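Local coordinates for probable sulfate-binding lipoprotein SubI (PDB 6DDN), which probably binds sulfate outside the cytoplasmic membrane as the solute-binding lipoprotein of a sulfate transport system, at residues Gly297-Asp302 with Leu312-Ala317; Thr258-Asn263 with Ala317-Ile322; Ser53-Ala58 with Gln83-Tyr88; Asp105-Ser110 with Pro264-Ala269. One frame throughout, in Å; residues are numbered along the deposited sequence.

Interaction 1 (Gly297-Asp302 with Leu312-Ala317); sequences GFRPVD and LFPVPA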
# COMPACT_ATOMS: atom_id res chain seq x y z
N GLY A 297 1.94 -9.47 -7.83
CA GLY A 297 0.65 -9.10 -7.31
C GLY A 297 0.42 -7.62 -7.11
O GLY A 297 -0.63 -7.25 -6.58
N PHE A 298 1.35 -6.78 -7.52
CA PHE A 298 1.21 -5.33 -7.41
C PHE A 298 0.82 -4.77 -8.76
O PHE A 298 1.41 -5.12 -9.79
CB PHE A 298 2.52 -4.69 -6.92
CG PHE A 298 3.01 -5.23 -5.60
CD1 PHE A 298 3.68 -6.43 -5.53
CD2 PHE A 298 2.80 -4.52 -4.43
CE1 PHE A 298 4.13 -6.93 -4.32
CE2 PHE A 298 3.25 -5.00 -3.22
CZ PHE A 298 3.92 -6.21 -3.16
N ARG A 299 -0.18 -3.90 -8.77
CA ARG A 299 -0.70 -3.37 -10.02
C ARG A 299 0.28 -2.37 -10.63
O ARG A 299 0.58 -1.35 -10.01
CB ARG A 299 -2.06 -2.72 -9.79
CG ARG A 299 -3.17 -3.75 -9.68
CD ARG A 299 -4.42 -3.19 -9.04
NE ARG A 299 -5.43 -4.24 -8.88
CZ ARG A 299 -6.59 -4.26 -9.52
NH1 ARG A 299 -6.91 -3.30 -10.38
NH2 ARG A 299 -7.44 -5.26 -9.31
N PRO A 300 0.81 -2.63 -11.82
CA PRO A 300 1.81 -1.74 -12.40
C PRO A 300 1.19 -0.48 -12.98
O PRO A 300 -0.00 -0.42 -13.30
CB PRO A 300 2.44 -2.59 -13.51
CG PRO A 300 1.32 -3.48 -13.94
CD PRO A 300 0.52 -3.78 -12.69
N VAL A 301 2.03 0.55 -13.12
CA VAL A 301 1.61 1.82 -13.72
C VAL A 301 1.93 1.90 -15.20
O VAL A 301 1.39 2.79 -15.88
CB VAL A 301 2.24 3.02 -12.98
CG1 VAL A 301 1.80 3.03 -11.53
CG2 VAL A 301 3.75 2.99 -13.10
N ASP A 302 2.78 1.03 -15.72
CA ASP A 302 3.04 0.98 -17.16
C ASP A 302 1.75 0.59 -17.88
O ASP A 302 1.25 -0.52 -17.68
CB ASP A 302 4.15 -0.02 -17.47
CG ASP A 302 4.67 0.11 -18.89
OD1 ASP A 302 3.86 0.20 -19.83
OD2 ASP A 302 5.91 0.11 -19.06
N LEU A 312 -5.74 -10.26 -14.55
CA LEU A 312 -5.52 -10.70 -13.17
C LEU A 312 -5.76 -9.60 -12.15
O LEU A 312 -5.90 -9.91 -10.96
CB LEU A 312 -4.10 -11.24 -12.98
CG LEU A 312 -3.71 -12.52 -13.70
CD1 LEU A 312 -4.85 -13.52 -13.77
CD2 LEU A 312 -3.24 -12.17 -15.07
N PHE A 313 -5.78 -8.35 -12.58
CA PHE A 313 -6.09 -7.23 -11.70
C PHE A 313 -7.44 -6.67 -12.13
O PHE A 313 -7.49 -5.68 -12.88
CB PHE A 313 -4.98 -6.19 -11.76
CG PHE A 313 -3.64 -6.71 -11.37
CD1 PHE A 313 -3.45 -7.30 -10.12
CD2 PHE A 313 -2.56 -6.63 -12.23
CE1 PHE A 313 -2.21 -7.79 -9.75
CE2 PHE A 313 -1.32 -7.12 -11.87
CZ PHE A 313 -1.15 -7.70 -10.62
N PRO A 314 -8.54 -7.27 -11.69
CA PRO A 314 -9.85 -6.91 -12.24
C PRO A 314 -10.30 -5.53 -11.78
O PRO A 314 -10.10 -5.14 -10.63
CB PRO A 314 -10.77 -8.01 -11.69
CG PRO A 314 -10.14 -8.39 -10.40
CD PRO A 314 -8.64 -8.27 -10.61
N VAL A 315 -10.91 -4.80 -12.70
CA VAL A 315 -11.49 -3.50 -12.35
C VAL A 315 -12.73 -3.73 -11.50
O VAL A 315 -13.52 -4.64 -11.79
CB VAL A 315 -11.81 -2.69 -13.61
CG1 VAL A 315 -12.81 -3.42 -14.49
CG2 VAL A 315 -12.34 -1.30 -13.25
N PRO A 316 -12.93 -2.98 -10.42
CA PRO A 316 -14.16 -3.10 -9.64
C PRO A 316 -15.29 -2.33 -10.31
O PRO A 316 -15.13 -1.76 -11.39
CB PRO A 316 -13.77 -2.49 -8.29
CG PRO A 316 -12.76 -1.45 -8.66
CD PRO A 316 -11.98 -2.03 -9.81
N ALA A 317 -16.45 -2.33 -9.65
CA ALA A 317 -17.55 -1.51 -10.14
C ALA A 317 -17.22 -0.03 -10.04
O ALA A 317 -17.67 0.76 -10.88
CB ALA A 317 -18.83 -1.83 -9.36
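Arg299 and Phe313 show how one long side chain can serve two chemistries at once, its aliphatic part lying on an aromatic ring and its charged end reaching the backbone beyond. The two side chains run past each other in opposite directions. The apolar share of the contact centres on the Phe313 ring: Arg299 CG stands over one face, displaced toward the rim, in a CH-pi contact 3.8 Å from the centroid of the ring. Farther out, Pro300 CD meets Phe313 CE2 at 3.9 Å, while the carbonyl oxygens of Gly297 and Phe298 approach the far end of the ring obliquely. With its CG anti to the carbonyl carbon (chi1 -59°), Phe313 carries its ring in among these groups. Its CB packs over the centre of one guanidinium face, 3.4 Å from Arg299 CZ, and the guanidinium and phenyl planes are turned 50° apart.

The polar share lies at the guanidinium. Arg299 NH2 donates to Pro314 O at 3.0 Å, a nearly straight bond of 173° that lies in the guanidinium plane but comes from above the plane of the carbonyl. Arg299 NE forms a salt bridge with Glu237, which probably helps to fix the rotation of the group and to balance its charge.

Gly297 ends the preceding helix in a Schellman motif, and the chain passes straight into strand 299-300, which pairs with strand 138-147 through Arg299 and Gly139. Phe313 also packs on Ala294 of helix 287-295 and on Glu237 of helix 237-245, so the loop before strand 318-320 lies against both helices.

Interaction 2 (Thr258-Asn263 with Ala317-Ile322); sequences TFKIEN and AKLWTI. With SO4 (sulfate ion), chain H.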
# COMPACT_ATOMS: atom_id res chain seq x y z
N THR A 258 -14.24 0.11 -4.32
CA THR A 258 -12.99 0.03 -3.58
C THR A 258 -12.15 1.25 -3.91
O THR A 258 -12.49 2.05 -4.79
CB THR A 258 -12.23 -1.26 -3.87
OG1 THR A 258 -11.18 -1.43 -2.91
CG2 THR A 258 -11.63 -1.22 -5.27
N PHE A 259 -11.03 1.39 -3.20
CA PHE A 259 -10.15 2.54 -3.34
C PHE A 259 -8.87 2.16 -4.07
O PHE A 259 -8.36 1.05 -3.90
CB PHE A 259 -9.80 3.13 -1.97
CG PHE A 259 -9.58 4.62 -2.00
CD1 PHE A 259 -10.65 5.49 -1.90
CD2 PHE A 259 -8.31 5.14 -2.14
CE1 PHE A 259 -10.46 6.85 -1.93
CE2 PHE A 259 -8.10 6.50 -2.18
CZ PHE A 259 -9.18 7.36 -2.07
N LYS A 260 -8.36 3.08 -4.88
CA LYS A 260 -7.14 2.86 -5.63
C LYS A 260 -5.94 3.16 -4.74
O LYS A 260 -5.74 4.30 -4.30
CB LYS A 260 -7.11 3.73 -6.88
CG LYS A 260 -5.90 3.49 -7.77
CD LYS A 260 -5.61 4.71 -8.64
CE LYS A 260 -4.81 4.34 -9.87
NZ LYS A 260 -4.67 5.48 -10.81
N ILE A 261 -5.13 2.13 -4.47
CA ILE A 261 -3.94 2.28 -3.65
C ILE A 261 -2.77 2.65 -4.56
O ILE A 261 -2.53 2.00 -5.58
CB ILE A 261 -3.64 0.98 -2.88
CG1 ILE A 261 -4.81 0.64 -1.96
CG2 ILE A 261 -2.34 1.10 -2.10
CD1 ILE A 261 -4.55 -0.54 -1.04
N GLU A 262 -2.06 3.71 -4.19
CA GLU A 262 -0.90 4.18 -4.94
C GLU A 262 0.27 4.31 -3.98
O GLU A 262 0.23 5.14 -3.07
CB GLU A 262 -1.18 5.52 -5.63
CG GLU A 262 -2.37 5.50 -6.58
CD GLU A 262 -2.49 6.77 -7.39
OE1 GLU A 262 -2.23 6.73 -8.61
OE2 GLU A 262 -2.84 7.82 -6.80
N ASN A 263 1.31 3.51 -4.19
CA ASN A 263 2.43 3.44 -3.27
C ASN A 263 3.60 4.24 -3.80
O ASN A 263 4.22 3.83 -4.79
CB ASN A 263 2.84 1.98 -3.04
CG ASN A 263 1.69 1.13 -2.55
OD1 ASN A 263 1.29 0.17 -3.20
ND2 ASN A 263 1.15 1.48 -1.39
N ALA A 317 -16.45 -2.33 -9.65
CA ALA A 317 -17.55 -1.51 -10.14
C ALA A 317 -17.22 -0.03 -10.04
O ALA A 317 -17.67 0.76 -10.88
CB ALA A 317 -18.83 -1.83 -9.36
N LYS A 318 -16.44 0.36 -9.04
CA LYS A 318 -16.07 1.76 -8.84
C LYS A 318 -14.71 1.82 -8.17
O LYS A 318 -14.55 1.32 -7.05
CB LYS A 318 -17.12 2.49 -8.00
CG LYS A 318 -16.78 3.95 -7.76
CD LYS A 318 -16.66 4.70 -9.07
CE LYS A 318 -16.46 6.18 -8.85
NZ LYS A 318 -16.38 6.92 -10.14
N LEU A 319 -13.74 2.44 -8.84
CA LEU A 319 -12.40 2.62 -8.31
C LEU A 319 -12.26 4.06 -7.84
O LEU A 319 -12.07 4.98 -8.64
CB LEU A 319 -11.34 2.28 -9.36
CG LEU A 319 -9.90 2.24 -8.85
CD1 LEU A 319 -9.74 1.17 -7.79
CD2 LEU A 319 -8.92 2.02 -10.00
N TRP A 320 -12.37 4.26 -6.53
CA TRP A 320 -12.20 5.59 -5.95
C TRP A 320 -10.71 5.91 -5.83
O TRP A 320 -9.90 5.05 -5.49
CB TRP A 320 -12.86 5.66 -4.57
CG TRP A 320 -14.35 5.55 -4.60
CD1 TRP A 320 -15.11 4.50 -4.15
CD2 TRP A 320 -15.27 6.52 -5.11
NE1 TRP A 320 -16.44 4.77 -4.35
CE2 TRP A 320 -16.57 6.00 -4.94
CE3 TRP A 320 -15.12 7.78 -5.70
CZ2 TRP A 320 -17.71 6.70 -5.33
CZ3 TRP A 320 -16.25 8.47 -6.09
CH2 TRP A 320 -17.53 7.93 -5.90
N THR A 321 -10.37 7.16 -6.12
CA THR A 321 -9.00 7.64 -6.04
C THR A 321 -8.91 8.81 -5.08
O THR A 321 -9.90 9.48 -4.78
CB THR A 321 -8.46 8.06 -7.42
OG1 THR A 321 -9.15 9.23 -7.86
CG2 THR A 321 -8.67 6.94 -8.43
N ILE A 322 -7.69 9.07 -4.60
CA ILE A 322 -7.47 10.20 -3.70
C ILE A 322 -7.81 11.51 -4.39
O ILE A 322 -8.18 12.49 -3.74
CB ILE A 322 -6.02 10.19 -3.17
CG1 ILE A 322 -5.96 10.79 -1.76
CG2 ILE A 322 -5.08 10.95 -4.10
CD1 ILE A 322 -6.60 9.92 -0.71
S SO4 H . -14.03 3.43 -12.24
O1 SO4 H . -12.70 3.80 -12.74
O2 SO4 H . -14.26 2.01 -12.48
O3 SO4 H . -14.10 3.70 -10.80
O4 SO4 H . -15.05 4.23 -12.93
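Thr258 and Phe259 pair in parallel with Leu319 and Trp320, a short strand added to a longer one. Three backbone bonds join them: Thr258 N to Lys318 O, Trp320 N to Thr258 O (2.8 Å) and Lys260 N to Trp320 O. Around this core the side chains close in. The Phe259 ring has Trp320 O over one face, offset toward the rim, and its CD1 lies 3.5 Å from Trp320 CB; the two aromatic side chains cross at about a right angle. At the far end of the same ring, Phe259 CZ touches Ile322 CD1 at 3.9 Å. On the other face of the sheet Thr258 and Leu319 lie side by side. Lys260 CB lies 3.7 Å from Leu319 CG. With CG anti to the backbone N (chi1 -176°), the extended chain of Lys260 then runs alongside Thr321, whose CG2 meets its CD. Within the strand, Glu262 OE1 pairs with Lys260 NZ in a salt bridge at 3.5 Å.

A second shell positions these groups: Gln257 takes the indole N-H of Trp320, and Val142 O binds the hydroxyl of Thr258. A sulfate, probably from the crystallisation liquor, lies near Leu319 N.

Strand 257-267 also pairs with strand 138-147, while helix 177-190 covers the face bearing Phe259 and Trp320, and also meets Ile322.

Interaction 3 (Ser53-Ala58 with Gln83-Tyr88); sequences SITLVA and QVITSY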
# COMPACT_ATOMS: atom_id res chain seq x y z
N SER A 53 26.58 -0.14 -1.73
CA SER A 53 25.46 -0.65 -0.95
C SER A 53 24.42 0.46 -0.76
O SER A 53 24.77 1.58 -0.37
CB SER A 53 25.94 -1.15 0.42
OG SER A 53 24.88 -1.70 1.17
N ILE A 54 23.16 0.14 -1.05
CA ILE A 54 22.05 1.07 -0.86
C ILE A 54 21.01 0.40 0.02
O ILE A 54 20.84 -0.82 0.02
CB ILE A 54 21.42 1.51 -2.21
CG1 ILE A 54 21.05 0.30 -3.05
CG2 ILE A 54 22.38 2.43 -2.96
CD1 ILE A 54 20.26 0.64 -4.30
N THR A 55 20.29 1.23 0.78
CA THR A 55 19.29 0.75 1.73
C THR A 55 17.92 1.29 1.35
O THR A 55 17.75 2.51 1.20
CB THR A 55 19.64 1.18 3.16
OG1 THR A 55 20.84 0.51 3.57
CG2 THR A 55 18.50 0.81 4.10
N LEU A 56 16.96 0.39 1.19
CA LEU A 56 15.58 0.76 0.93
C LEU A 56 14.78 0.62 2.22
O LEU A 56 14.68 -0.48 2.78
CB LEU A 56 14.97 -0.13 -0.16
CG LEU A 56 13.46 0.03 -0.33
CD1 LEU A 56 13.12 1.41 -0.88
CD2 LEU A 56 12.91 -1.05 -1.24
N VAL A 57 14.23 1.73 2.69
CA VAL A 57 13.32 1.74 3.83
C VAL A 57 11.91 1.75 3.25
O VAL A 57 11.45 2.78 2.74
CB VAL A 57 13.56 2.94 4.75
CG1 VAL A 57 12.48 3.02 5.82
CG2 VAL A 57 14.93 2.83 5.40
N ALA A 58 11.23 0.61 3.32
CA ALA A 58 9.91 0.45 2.73
C ALA A 58 8.88 0.18 3.82
O ALA A 58 9.22 -0.07 4.99
CB ALA A 58 9.90 -0.67 1.69
N GLN A 83 24.46 -3.86 -3.92
CA GLN A 83 23.62 -4.67 -3.06
C GLN A 83 22.56 -3.81 -2.40
O GLN A 83 22.83 -2.70 -1.94
CB GLN A 83 24.50 -5.37 -2.01
CG GLN A 83 23.79 -5.86 -0.77
CD GLN A 83 24.61 -5.58 0.48
OE1 GLN A 83 25.42 -4.64 0.51
NE2 GLN A 83 24.44 -6.40 1.50
N VAL A 84 21.33 -4.31 -2.38
CA VAL A 84 20.17 -3.58 -1.87
C VAL A 84 19.77 -4.20 -0.54
O VAL A 84 19.29 -5.34 -0.50
CB VAL A 84 19.00 -3.59 -2.87
CG1 VAL A 84 17.81 -2.85 -2.29
CG2 VAL A 84 19.43 -2.99 -4.20
N ILE A 85 19.95 -3.45 0.54
CA ILE A 85 19.44 -3.83 1.85
C ILE A 85 18.03 -3.28 1.98
O ILE A 85 17.72 -2.19 1.49
CB ILE A 85 20.35 -3.32 2.98
CG1 ILE A 85 21.81 -3.70 2.70
CG2 ILE A 85 19.92 -3.88 4.32
CD1 ILE A 85 22.79 -2.67 3.18
N THR A 86 17.16 -4.04 2.65
CA THR A 86 15.75 -3.70 2.74
C THR A 86 15.33 -3.59 4.20
O THR A 86 15.91 -4.23 5.09
CB THR A 86 14.88 -4.75 2.04
OG1 THR A 86 15.14 -6.04 2.60
CG2 THR A 86 15.20 -4.78 0.55
N SER A 87 14.32 -2.75 4.44
CA SER A 87 13.77 -2.55 5.78
C SER A 87 12.28 -2.31 5.65
O SER A 87 11.86 -1.30 5.06
CB SER A 87 14.45 -1.38 6.49
OG SER A 87 13.88 -1.17 7.77
N TYR A 88 11.48 -3.22 6.19
CA TYR A 88 10.02 -3.15 6.12
C TYR A 88 9.44 -2.96 7.51
O TYR A 88 9.92 -3.54 8.48
CB TYR A 88 9.44 -4.41 5.47
CG TYR A 88 10.11 -4.79 4.17
CD1 TYR A 88 9.76 -4.18 2.97
CD2 TYR A 88 11.10 -5.76 4.15
CE1 TYR A 88 10.37 -4.54 1.78
CE2 TYR A 88 11.72 -6.12 2.96
CZ TYR A 88 11.35 -5.51 1.79
OH TYR A 88 11.97 -5.87 0.61
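The Tyr88 ring meets Ala58 CB obliquely, CD1 lying 3.7 Å from the methyl, at the C-terminal end of a parallel strand pair. The other flat group is the amide of Gln83 at the opposite end: Ser53 OG donates to Gln83 OE1 at 3.1 Å from well above the amide carbonyl plane, 52° out of it. Ser53 sends OG anti to its nitrogen (chi1 -178°), which brings the hydroxyl toward this amide.

Between these ends the strands keep residue-for-residue register. Ile54 N binds Gln83 O, Ile54 O receives Ile85 N at 2.8 Å, and Leu56 N reaches Ile85 O; Ala58 N then binds Ser87 O, whereas the bond from Ser87 N to Leu56 O is weak. CA-H...O contacts accompany the bonds, as where Thr55 CA approaches Ile85 O. On the face bearing Ile54, Leu56 and Val84, Ile54 CD1 rests 3.7 Å from Val84 CG2. On the other face Thr55 OG1 lies 3.8 Å from Ile85 CD1, and Ser87 turns its hydroxyl to Lys102 and Gln94.

The pair belongs to a beta-alpha-beta unit, connected by helix 63-74, whose Trp66 and Ile70 pack under Leu56 and Val84. Helix 274-284 adds Phe280 to the same face, and strand 106-108 flanks strand 53-58 on the edge away from strand 83-88.

Interaction 4 (Asp105-Ser110 with Pro264-Ala269); sequences DLVNFS and PLAVVA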
# COMPACT_ATOMS: atom_id res chain seq x y z
N ASP A 105 18.63 5.15 1.56
CA ASP A 105 18.94 5.68 0.24
C ASP A 105 17.71 5.79 -0.65
O ASP A 105 17.72 6.59 -1.59
CB ASP A 105 20.00 4.82 -0.44
CG ASP A 105 21.29 4.74 0.36
OD1 ASP A 105 22.10 5.69 0.30
OD2 ASP A 105 21.50 3.72 1.05
N LEU A 106 16.67 5.01 -0.37
CA LEU A 106 15.40 5.09 -1.08
C LEU A 106 14.27 4.85 -0.10
O LEU A 106 14.40 4.06 0.84
CB LEU A 106 15.30 4.08 -2.22
CG LEU A 106 16.12 4.34 -3.48
CD1 LEU A 106 17.17 3.27 -3.64
CD2 LEU A 106 15.21 4.40 -4.69
N VAL A 107 13.15 5.54 -0.33
CA VAL A 107 11.94 5.35 0.46
C VAL A 107 10.85 4.83 -0.45
O VAL A 107 10.75 5.24 -1.61
CB VAL A 107 11.50 6.66 1.15
CG1 VAL A 107 12.30 6.87 2.41
CG2 VAL A 107 11.66 7.84 0.21
N ASN A 108 10.05 3.90 0.07
CA ASN A 108 8.89 3.36 -0.64
C ASN A 108 7.82 3.14 0.42
O ASN A 108 7.86 2.15 1.15
CB ASN A 108 9.22 2.08 -1.38
CG ASN A 108 7.99 1.40 -1.94
OD1 ASN A 108 7.78 0.20 -1.73
ND2 ASN A 108 7.17 2.15 -2.65
N PHE A 109 6.87 4.06 0.51
CA PHE A 109 5.91 4.06 1.61
C PHE A 109 4.51 3.75 1.10
O PHE A 109 4.23 3.76 -0.10
CB PHE A 109 5.95 5.41 2.34
CG PHE A 109 7.22 5.63 3.11
CD1 PHE A 109 7.87 4.56 3.71
CD2 PHE A 109 7.77 6.89 3.22
CE1 PHE A 109 9.04 4.75 4.42
CE2 PHE A 109 8.95 7.09 3.93
CZ PHE A 109 9.58 6.02 4.53
N SER A 110 3.63 3.45 2.05
CA SER A 110 2.26 3.07 1.71
C SER A 110 1.49 4.23 1.10
O SER A 110 0.74 4.05 0.14
CB SER A 110 1.54 2.55 2.95
OG SER A 110 0.16 2.37 2.70
N PRO A 264 3.95 5.37 -3.19
CA PRO A 264 5.02 6.22 -3.73
C PRO A 264 6.41 5.69 -3.43
O PRO A 264 6.65 4.95 -2.47
CB PRO A 264 4.79 7.56 -3.02
CG PRO A 264 4.12 7.19 -1.74
CD PRO A 264 3.27 5.99 -2.04
N LEU A 265 7.35 6.10 -4.28
CA LEU A 265 8.76 5.77 -4.16
C LEU A 265 9.57 7.01 -4.49
O LEU A 265 9.27 7.72 -5.46
CB LEU A 265 9.15 4.62 -5.09
CG LEU A 265 10.64 4.39 -5.36
CD1 LEU A 265 11.28 3.55 -4.27
CD2 LEU A 265 10.84 3.74 -6.72
N ALA A 266 10.60 7.27 -3.69
CA ALA A 266 11.44 8.44 -3.90
C ALA A 266 12.86 8.14 -3.44
O ALA A 266 13.08 7.32 -2.55
CB ALA A 266 10.89 9.67 -3.16
N VAL A 267 13.81 8.82 -4.06
CA VAL A 267 15.20 8.74 -3.64
C VAL A 267 15.41 9.65 -2.44
O VAL A 267 14.88 10.76 -2.39
CB VAL A 267 16.14 9.11 -4.81
CG1 VAL A 267 17.48 9.61 -4.30
CG2 VAL A 267 16.32 7.92 -5.74
N VAL A 268 16.17 9.17 -1.46
CA VAL A 268 16.48 9.98 -0.28
C VAL A 268 17.57 10.98 -0.66
O VAL A 268 18.65 10.59 -1.13
CB VAL A 268 16.92 9.09 0.89
CG1 VAL A 268 17.72 9.90 1.90
CG2 VAL A 268 15.71 8.46 1.55
N ALA A 269 17.29 12.26 -0.45
CA ALA A 269 18.23 13.30 -0.86
C ALA A 269 19.52 13.26 -0.06
O ALA A 269 20.59 13.55 -0.61
CB ALA A 269 17.57 14.68 -0.74
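Val107 and Ala266 form the hydrogen-bonded pair at the heart of this antiparallel contact, an example of how a short strand pair can be close-packed at its centre and more sparsely joined at one end, here that of Asp105. Val107 N binds Ala266 O at 2.8 Å and Ala266 N returns to Val107 O at 2.9 Å. The packing is close here: Leu265 CD1 comes within 3.2 Å of Val107 O, and Leu106 CD2 meets Val267 CG2 at 3.8 Å. On the face bearing Val107 and Ala266, Val107 CG1 touches CG2 of Val268, just past the strand, at 3.9 Å, the two side chains crossing at about a right angle.

At the Pro264 end a single carbonyl serves two donors. Asn108 ND2 (2.9 Å) and Phe109 N (3.1 Å) reach Pro264 O from opposite faces of its plane. Asn108 holds its amide there with CG anti to the backbone N (chi1 171°), and Trp66 NE1 binds its OD1, fixing the rotation of the amide.

The Asp105 end is looser. One backbone bond, Val268 N to Asp105 O, joins the segments there, the Asp105 side chain leads away to Ser271 and to Thr55 N, and Val267 is partly exposed. The chemistry therefore implies a buried hydrocarbon centre whose polar backbone atoms bond across the strands, with the carboxylate at one end held by a hydroxyl and a backbone N-H.

How the interactions relate
From the N terminus, interaction 3 comes first, closing a short loop around helix 63-74. Strand 53-58 then borders strand 106-108, where Thr55 N binds Asp105 OD2 and Val57 N binds Leu106 O, so interaction 3 passes directly into interaction 4. That contact closes a long loop of 153 residues back to strand 257-267. Interaction 2 opens on the same strand before interaction 4 has closed, and the two cross along the chain; Asn263 ND2 reaches Ser110 O between them. Interaction 1 is nested within the loop of interaction 2, shares Ala317 with it and touches it through Pro316 and Thr258. All four contacts reach one mixed sheet, with strand 257-267 common to interactions 2 and 4.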